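Local atomic coordinates of glycerol-3-phosphate dehydrogenase [NAD(+)] 1 (Saccharomyces cerevisiae, PDB entry 4FGW), a protein that catalyses the NAD-linked interconversion of dihydroxyacetone phosphate and glycerol 3-phosphate, driving glycerol production and accumulation when yeast is under hyperosmotic stress. Residues Ile40-Trp45 with Met70-Glu75; Lys81-Ile86 with Leu105-Asp110. One frame throughout, in Å; residues are numbered along the deposited sequence.

The chain first forms strand 35-40, makes the glycine-rich turn and runs through helix 44-59. Contact 1 closes this loop by setting Met70-Glu75 beside Ile40-Trp45. The chain then goes through short helix 82-86 and a long irregular stretch to strand 105-108, where contact 2 closes a second loop. The two neither nest nor cross: contact 1 is complete before contact 2 begins. Their centres are about 8 Å apart. Glu74 OE1 of contact 1 lies 2.7 Å from Thr83 OG1 of contact 2, probably a hydrogen bond. Contact 1 joins the turn after strand 35-40 to the end of strand 67-71; contact 2 packs helix 82-86 on strand 105-108 of the same Rossmann-type sheet.

Contact 1 (Ile40-Trp45 with Met70-Glu75); sequences IGSGNW and MWVFEE
Met70 and Ser42 meet where strand 67-71 passes the turn that follows strand 35-40. The Met70 side chain leaves CB extended, with CG anti to the backbone N (chi1 -180°), and runs along this turn. CG faces the backbone N of Ser42. SD is nearer, 3.8 Å from Ser42 CA. The chain then bends at chi3 (68°), and its methyl CE ends 4.2 Å from Ser42 CB. With an alanine here the sulfur and methyl are gone, and the Ser42 turn would probably lose the apolar support on that side and be freer to shift. Ser42 itself is wedged against the strand end: its CB lies 3.5 Å from Val72 CG2. Next to the turn, Ile40 and Trp71 form a parallel beta bridge. Their side chains share a face of the sheet, and Ile40 CG2 comes 3.8 Å from Trp71 CE3, approaching the ring obliquely. A hydrogen bond from Trp71 NE1 to Pro109 O helps hold the ring's rotation.

No direct hydrogen bond spans the two segments. A water bridges them: it donates to Ser42 OG (2.6 Å) and to Trp71 O (3.1 Å), and accepts from Phe73 N (3.1 Å). Ser42 and Phe73 are both assigned to NAD(+) binding by similarity, and Gly41, Gly43 and, in the following helix, Gly46 fit the GxGxxG pattern of Rossmann-type folds. The chemistry is thus apolar on the Met70 side and water-bridged at Ser42 OG, consistent with a nucleotide loop seated on its neighbouring strand without a direct polar bond.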
ATOM      1  N   ILE A  40      10.034 -24.167 -18.197  1.00 67.35           N
ATOM      2  CA  ILE A  40      10.589 -23.652 -19.456  1.00 68.97           C
ATOM      3  C   ILE A  40      11.173 -22.274 -19.097  1.00 72.39           C
ATOM      4  O   ILE A  40      10.403 -21.316 -18.956  1.00 71.11           O
ATOM      5  CB  ILE A  40       9.500 -23.570 -20.577  1.00 73.13           C
ATOM      6  CG1 ILE A  40       8.741 -24.916 -20.806  1.00 75.92           C
ATOM      7  CG2 ILE A  40      10.057 -22.984 -21.885  1.00 76.40           C
ATOM      8  CD1 ILE A  40       9.557 -26.171 -21.180  1.00 85.73           C
ATOM      9  N   GLY A  41      12.489 -22.197 -18.864  1.00 69.30           N
ATOM     10  CA  GLY A  41      13.090 -20.931 -18.460  1.00 67.44           C
ATOM     11  C   GLY A  41      14.592 -20.811 -18.369  1.00 74.29           C
ATOM     12  O   GLY A  41      15.212 -20.128 -19.198  1.00 75.83           O
ATOM     13  N   SER A  42      15.168 -21.383 -17.293  1.00 70.49           N
ATOM     14  CA  SER A  42      16.617 -21.423 -16.995  1.00 71.70           C
ATOM     15  C   SER A  42      17.364 -20.130 -16.616  1.00 74.04           C
ATOM     16  O   SER A  42      18.512 -20.207 -16.175  1.00 75.45           O
ATOM     17  CB  SER A  42      17.395 -22.242 -18.023  1.00 78.70           C
ATOM     18  OG  SER A  42      17.551 -21.572 -19.263  1.00 88.16           O
ATOM     19  N   GLY A  43      16.721 -18.975 -16.747  1.00 68.07           N
ATOM     20  CA  GLY A  43      17.322 -17.701 -16.359  1.00 66.31           C
ATOM     21  C   GLY A  43      17.264 -17.464 -14.858  1.00 67.63           C
ATOM     22  O   GLY A  43      17.211 -18.419 -14.076  1.00 67.64           O
ATOM     23  N   ASN A  44      17.287 -16.199 -14.461  1.00 60.91           N
ATOM     24  CA  ASN A  44      17.109 -15.738 -13.080  1.00 58.48           C
ATOM     25  C   ASN A  44      15.948 -16.384 -12.354  1.00 60.41           C
ATOM     26  O   ASN A  44      16.088 -17.182 -11.461  1.00 59.60           O
ATOM     27  CB  ASN A  44      16.785 -14.253 -13.142  1.00 57.14           C
ATOM     28  CG  ASN A  44      17.757 -13.427 -12.414  1.00 80.77           C
ATOM     29  OD1 ASN A  44      17.841 -12.234 -12.609  1.00 69.14           O
ATOM     30  ND2 ASN A  44      18.518 -14.052 -11.574  1.00 80.84           N
ATOM     31  N   TRP A  45      14.781 -15.964 -12.778  1.00 55.23           N
ATOM     32  CA  TRP A  45      13.492 -16.366 -12.257  1.00 54.00           C
ATOM     33  C   TRP A  45      13.169 -17.822 -12.556  1.00 59.14           C
ATOM     34  O   TRP A  45      12.614 -18.508 -11.697  1.00 59.40           O
ATOM     35  CB  TRP A  45      12.410 -15.388 -12.756  1.00 51.61           C
ATOM     36  CG  TRP A  45      11.104 -15.358 -11.998  1.00 50.99           C
ATOM     37  CD1 TRP A  45       9.878 -15.063 -12.518  1.00 53.50           C
ATOM     38  CD2 TRP A  45      10.904 -15.541 -10.585  1.00 49.50           C
ATOM     39  NE1 TRP A  45       8.925 -15.070 -11.525  1.00 51.70           N
ATOM     40  CE2 TRP A  45       9.526 -15.359 -10.330  1.00 52.27           C
ATOM     41  CE3 TRP A  45      11.750 -15.865  -9.510  1.00 51.02           C
ATOM     42  CZ2 TRP A  45       8.978 -15.487  -9.052  1.00 50.55           C
ATOM     43  CZ3 TRP A  45      11.211 -15.965  -8.238  1.00 51.33           C
ATOM     44  CH2 TRP A  45       9.843 -15.765  -8.016  1.00 50.81           C
ATOM     45  N   MET A  70      14.077 -28.887 -16.348  1.00 75.38           N
ATOM     46  CA  MET A  70      14.199 -27.466 -16.641  1.00 71.48           C
ATOM     47  C   MET A  70      14.810 -27.284 -18.018  1.00 79.30           C
ATOM     48  O   MET A  70      15.948 -27.705 -18.239  1.00 81.04           O
ATOM     49  CB  MET A  70      15.014 -26.724 -15.568  1.00 70.91           C
ATOM     50  CG  MET A  70      15.149 -25.229 -15.845  1.00 70.33           C
ATOM     51  SD  MET A  70      16.051 -24.288 -14.599  1.00 70.94           S
ATOM     52  CE  MET A  70      17.696 -24.924 -14.809  1.00 70.99           C
ATOM     53  N   TRP A  71      14.053 -26.664 -18.946  1.00 76.36           N
ATOM     54  CA  TRP A  71      14.569 -26.414 -20.284  1.00 78.26           C
ATOM     55  C   TRP A  71      15.598 -25.291 -20.262  1.00 82.59           C
ATOM     56  O   TRP A  71      15.282 -24.152 -19.913  1.00 78.06           O
ATOM     57  CB  TRP A  71      13.473 -26.161 -21.334  1.00 76.72           C
ATOM     58  CG  TRP A  71      14.056 -25.844 -22.684  1.00 80.05           C
ATOM     59  CD1 TRP A  71      14.742 -26.697 -23.500  1.00 86.89           C
ATOM     60  CD2 TRP A  71      14.145 -24.548 -23.296  1.00 78.64           C
ATOM     61  NE1 TRP A  71      15.194 -26.028 -24.613  1.00 87.45           N
ATOM     62  CE2 TRP A  71      14.846 -24.706 -24.513  1.00 85.70           C
ATOM     63  CE3 TRP A  71      13.682 -23.267 -22.941  1.00 76.37           C
ATOM     64  CZ2 TRP A  71      15.090 -23.636 -25.382  1.00 85.21           C
ATOM     65  CZ3 TRP A  71      13.921 -22.208 -23.803  1.00 77.93           C
ATOM     66  CH2 TRP A  71      14.613 -22.397 -25.010  1.00 82.11           C
ATOM     67  N   VAL A  72      16.835 -25.636 -20.638  1.00 84.56           N
ATOM     68  CA  VAL A  72      17.962 -24.709 -20.706  1.00 85.00           C
ATOM     69  C   VAL A  72      18.384 -24.570 -22.169  1.00 92.30           C
ATOM     70  O   VAL A  72      18.710 -25.574 -22.800  1.00 94.31           O
ATOM     71  CB  VAL A  72      19.154 -25.168 -19.813  1.00 90.46           C
ATOM     72  CG1 VAL A  72      20.272 -24.126 -19.798  1.00 89.97           C
ATOM     73  CG2 VAL A  72      18.705 -25.496 -18.389  1.00 88.02           C
ATOM     74  N   PHE A  73      18.367 -23.331 -22.707  1.00 89.44           N
ATOM     75  CA  PHE A  73      18.825 -23.063 -24.068  1.00 93.10           C
ATOM     76  C   PHE A  73      20.342 -23.258 -24.007  1.00102.19           C
ATOM     77  O   PHE A  73      21.021 -22.521 -23.286  1.00101.93           O
ATOM     78  CB  PHE A  73      18.448 -21.637 -24.531  1.00 93.08           C
ATOM     79  CG  PHE A  73      18.880 -21.319 -25.947  1.00 98.57           C
ATOM     80  CD1 PHE A  73      18.067 -21.636 -27.028  1.00103.92           C
ATOM     81  CD2 PHE A  73      20.111 -20.720 -26.201  1.00102.99           C
ATOM     82  CE1 PHE A  73      18.477 -21.359 -28.337  1.00108.74           C
ATOM     83  CE2 PHE A  73      20.520 -20.447 -27.509  1.00109.62           C
ATOM     84  CZ  PHE A  73      19.701 -20.766 -28.569  1.00109.71           C
ATOM     85  N   GLU A  74      20.845 -24.311 -24.671  1.00103.09           N
ATOM     86  CA  GLU A  74      22.254 -24.694 -24.649  1.00106.75           C
ATOM     87  C   GLU A  74      23.248 -23.587 -24.992  1.00112.92           C
ATOM     88  O   GLU A  74      23.141 -22.930 -26.028  1.00113.62           O
ATOM     89  CB  GLU A  74      22.515 -25.980 -25.454  1.00112.70           C
ATOM     90  CG  GLU A  74      23.795 -26.712 -25.075  1.00122.53           C
ATOM     91  CD  GLU A  74      23.819 -27.319 -23.684  1.00132.50           C
ATOM     92  OE1 GLU A  74      23.441 -28.505 -23.548  1.00120.59           O
ATOM     93  OE2 GLU A  74      24.229 -26.615 -22.734  1.00123.02           O
ATOM     94  N   GLU A  75      24.202 -23.390 -24.077  1.00110.00           N
ATOM     95  CA  GLU A  75      25.297 -22.426 -24.134  1.00111.10           C
ATOM     96  C   GLU A  75      26.515 -23.079 -23.488  1.00118.35           C
ATOM     97  O   GLU A  75      26.359 -23.947 -22.624  1.00117.36           O
ATOM     98  CB  GLU A  75      24.934 -21.151 -23.346  1.00108.12           C
ATOM     99  CG  GLU A  75      23.998 -20.199 -24.066  1.00116.00           C
ATOM    100  CD  GLU A  75      23.727 -18.929 -23.287  1.00128.92           C
ATOM    101  OE1 GLU A  75      22.697 -18.876 -22.576  1.00125.03           O
ATOM    102  OE2 GLU A  75      24.556 -17.993 -23.366  1.00116.64           O
TER
HETATM  103  O   HOH W   1      16.063 -21.621 -21.441  1.00 62.04           O

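Contact 2 (Lys81-Ile86 with Leu105-Asp110); sequences KLTEII and LVANPD
Ala107 fits its methyl group against one side of helix 82-86, between Thr83 and Ile86. Its CB lies 3.5 Å from Thr83 O and 3.8 Å from Ile86 CG2. A side chain this small is consistent with the close approach of helix and strand: the axes of segments 82-86 and 105-108 come within 7.4 Å and run nearly antiparallel, at 170°. Further along, the Thr83 methyl CG2 meets Pro109. It sits 3.8 Å from both N and CB of Pro109, and the two side chains cross at about a right angle. The first shell is van der Waals contact, with no hydrogen bond from one segment to the other.

The second shell is polar. Thr83 has OG1 between its backbone N and carbonyl carbon (chi1 53°), and that oxygen bonds to Glu74 while CG2 is left for Pro109. Asn87 OD1 accepts from Ala107 N. Asn108 OD1 accepts from Asp110 N at 3.1 Å, in the carbonyl plane and on a lone pair, which makes an Asx turn around Pro109. Asn108 ND2 is held by Gln69 and Asp113. Asp110 in turn caps helix 111-115 through Asp113 N.

Helix 82-86 is the crossover element of a beta-alpha-beta unit between strands 67-71 and 105-108. Strand 105-108 is an outermost strand of the main sheet within this chain, paired with 67-71, and Leu105 reaches Ala50 and Ala54 of helix 44-59.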
ATOM      1  N   LYS A  81      29.342 -27.451 -21.342  1.00121.21           N
ATOM      2  CA  LYS A  81      27.878 -27.373 -21.476  1.00116.30           C
ATOM      3  C   LYS A  81      27.222 -26.957 -20.157  1.00113.64           C
ATOM      4  O   LYS A  81      27.468 -27.587 -19.124  1.00113.45           O
ATOM      5  CB  LYS A  81      27.274 -28.710 -21.953  1.00121.19           C
ATOM      6  CG  LYS A  81      28.014 -29.397 -23.095  1.00141.02           C
ATOM      7  CD  LYS A  81      28.660 -30.691 -22.625  1.00157.64           C
ATOM      8  CE  LYS A  81      27.831 -31.907 -22.971  1.00174.98           C
ATOM      9  NZ  LYS A  81      28.328 -33.128 -22.282  1.00190.78           N
ATOM     10  N   LEU A  82      26.395 -25.891 -20.199  1.00104.83           N
ATOM     11  CA  LEU A  82      25.678 -25.348 -19.038  1.00 99.38           C
ATOM     12  C   LEU A  82      24.739 -26.383 -18.411  1.00100.94           C
ATOM     13  O   LEU A  82      24.667 -26.468 -17.183  1.00 98.60           O
ATOM     14  CB  LEU A  82      24.927 -24.048 -19.412  1.00 95.32           C
ATOM     15  CG  LEU A  82      24.097 -23.339 -18.319  1.00 95.14           C
ATOM     16  CD1 LEU A  82      24.947 -22.928 -17.120  1.00 94.68           C
ATOM     17  CD2 LEU A  82      23.386 -22.129 -18.882  1.00 95.02           C
ATOM     18  N   THR A  83      24.067 -27.196 -19.257  1.00 98.00           N
ATOM     19  CA  THR A  83      23.147 -28.265 -18.843  1.00 97.52           C
ATOM     20  C   THR A  83      23.830 -29.307 -17.950  1.00103.63           C
ATOM     21  O   THR A  83      23.214 -29.793 -17.001  1.00101.18           O
ATOM     22  CB  THR A  83      22.486 -28.931 -20.061  1.00107.59           C
ATOM     23  OG1 THR A  83      23.496 -29.352 -20.983  1.00112.18           O
ATOM     24  CG2 THR A  83      21.480 -28.024 -20.755  1.00102.28           C
ATOM     25  N   GLU A  84      25.107 -29.624 -18.245  1.00104.99           N
ATOM     26  CA  GLU A  84      25.910 -30.598 -17.500  1.00108.63           C
ATOM     27  C   GLU A  84      26.557 -30.019 -16.239  1.00110.85           C
ATOM     28  O   GLU A  84      26.819 -30.768 -15.296  1.00112.73           O
ATOM     29  CB  GLU A  84      26.932 -31.284 -18.412  1.00115.80           C
ATOM     30  CG  GLU A  84      26.312 -32.018 -19.594  1.00130.68           C
ATOM     31  CD  GLU A  84      25.522 -33.274 -19.278  1.00149.61           C
ATOM     32  OE1 GLU A  84      24.341 -33.156 -18.874  1.00112.64           O
ATOM     33  OE2 GLU A  84      26.072 -34.382 -19.486  1.00153.99           O
ATOM     34  N   ILE A  85      26.794 -28.687 -16.215  1.00103.65           N
ATOM     35  CA  ILE A  85      27.324 -27.950 -15.058  1.00101.62           C
ATOM     36  C   ILE A  85      26.254 -27.998 -13.943  1.00100.20           C
ATOM     37  O   ILE A  85      26.587 -28.216 -12.773  1.00100.03           O
ATOM     38  CB  ILE A  85      27.726 -26.487 -15.458  1.00102.57           C
ATOM     39  CG1 ILE A  85      29.000 -26.486 -16.347  1.00107.01           C
ATOM     40  CG2 ILE A  85      27.911 -25.571 -14.225  1.00100.25           C
ATOM     41  CD1 ILE A  85      29.168 -25.252 -17.270  1.00108.34           C
ATOM     42  N   ILE A  86      24.972 -27.838 -14.334  1.00 92.41           N
ATOM     43  CA  ILE A  86      23.806 -27.897 -13.448  1.00 88.58           C
ATOM     44  C   ILE A  86      23.560 -29.351 -12.986  1.00 96.65           C
ATOM     45  O   ILE A  86      23.292 -29.571 -11.807  1.00 95.36           O
ATOM     46  CB  ILE A  86      22.558 -27.218 -14.106  1.00 87.05           C
ATOM     47  CG1 ILE A  86      22.770 -25.691 -14.241  1.00 84.01           C
ATOM     48  CG2 ILE A  86      21.252 -27.523 -13.349  1.00 84.68           C
ATOM     49  CD1 ILE A  86      22.108 -25.047 -15.455  1.00 88.42           C
ATOM     50  N   LEU A 105      16.510 -31.519  -9.594  1.00 89.18           N
ATOM     51  CA  LEU A 105      16.351 -30.480 -10.606  1.00 86.27           C
ATOM     52  C   LEU A 105      17.331 -30.769 -11.741  1.00 93.26           C
ATOM     53  O   LEU A 105      18.529 -30.493 -11.619  1.00 94.97           O
ATOM     54  CB  LEU A 105      16.549 -29.072 -10.009  1.00 82.71           C
ATOM     55  CG  LEU A 105      16.444 -27.855 -10.951  1.00 84.64           C
ATOM     56  CD1 LEU A 105      15.196 -27.919 -11.834  1.00 84.06           C
ATOM     57  CD2 LEU A 105      16.465 -26.558 -10.161  1.00 81.93           C
ATOM     58  N   VAL A 106      16.813 -31.364 -12.832  1.00 89.91           N
ATOM     59  CA  VAL A 106      17.592 -31.767 -14.000  1.00 92.29           C
ATOM     60  C   VAL A 106      17.422 -30.789 -15.165  1.00 93.36           C
ATOM     61  O   VAL A 106      16.298 -30.511 -15.582  1.00 91.26           O
ATOM     62  CB  VAL A 106      17.311 -33.249 -14.401  1.00100.07           C
ATOM     63  CG1 VAL A 106      18.012 -33.630 -15.703  1.00103.01           C
ATOM     64  CG2 VAL A 106      17.718 -34.204 -13.283  1.00102.71           C
ATOM     65  N   ALA A 107      18.557 -30.287 -15.687  1.00 89.87           N
ATOM     66  CA  ALA A 107      18.623 -29.374 -16.826  1.00 88.20           C
ATOM     67  C   ALA A 107      18.502 -30.171 -18.135  1.00 94.70           C
ATOM     68  O   ALA A 107      19.115 -31.234 -18.268  1.00 97.83           O
ATOM     69  CB  ALA A 107      19.937 -28.612 -16.795  1.00 89.24           C
ATOM     70  N   ASN A 108      17.720 -29.650 -19.084  1.00 89.36           N
ATOM     71  CA  ASN A 108      17.500 -30.310 -20.366  1.00 92.10           C
ATOM     72  C   ASN A 108      17.679 -29.343 -21.550  1.00 96.81           C
ATOM     73  O   ASN A 108      17.010 -28.308 -21.586  1.00 93.80           O
ATOM     74  CB  ASN A 108      16.126 -30.985 -20.403  1.00 89.69           C
ATOM     75  CG  ASN A 108      16.060 -32.139 -21.373  1.00113.61           C
ATOM     76  OD1 ASN A 108      16.319 -31.998 -22.575  1.00103.36           O
ATOM     77  ND2 ASN A 108      15.726 -33.316 -20.869  1.00108.44           N
ATOM     78  N   PRO A 109      18.553 -29.661 -22.532  1.00 96.71           N
ATOM     79  CA  PRO A 109      18.737 -28.735 -23.662  1.00 96.73           C
ATOM     80  C   PRO A 109      17.670 -28.835 -24.754  1.00102.16           C
ATOM     81  O   PRO A 109      17.561 -27.921 -25.579  1.00101.55           O
ATOM     82  CB  PRO A 109      20.129 -29.087 -24.188  1.00102.50           C
ATOM     83  CG  PRO A 109      20.314 -30.525 -23.834  1.00110.05           C
ATOM     84  CD  PRO A 109      19.439 -30.841 -22.647  1.00102.77           C
ATOM     85  N   ASP A 110      16.901 -29.947 -24.770  1.00 99.99           N
ATOM     86  CA  ASP A 110      15.850 -30.216 -25.752  1.00100.61           C
ATOM     87  C   ASP A 110      14.478 -29.846 -25.189  1.00 99.19           C
ATOM     88  O   ASP A 110      14.048 -30.413 -24.182  1.00 97.92           O
ATOM     89  CB  ASP A 110      15.894 -31.690 -26.203  1.00106.95           C
ATOM     90  CG  ASP A 110      15.054 -32.009 -27.424  1.00119.47           C
ATOM     91  OD1 ASP A 110      13.808 -31.904 -27.336  1.00116.26           O
ATOM     92  OD2 ASP A 110      15.634 -32.439 -28.445  1.00135.13           O
TER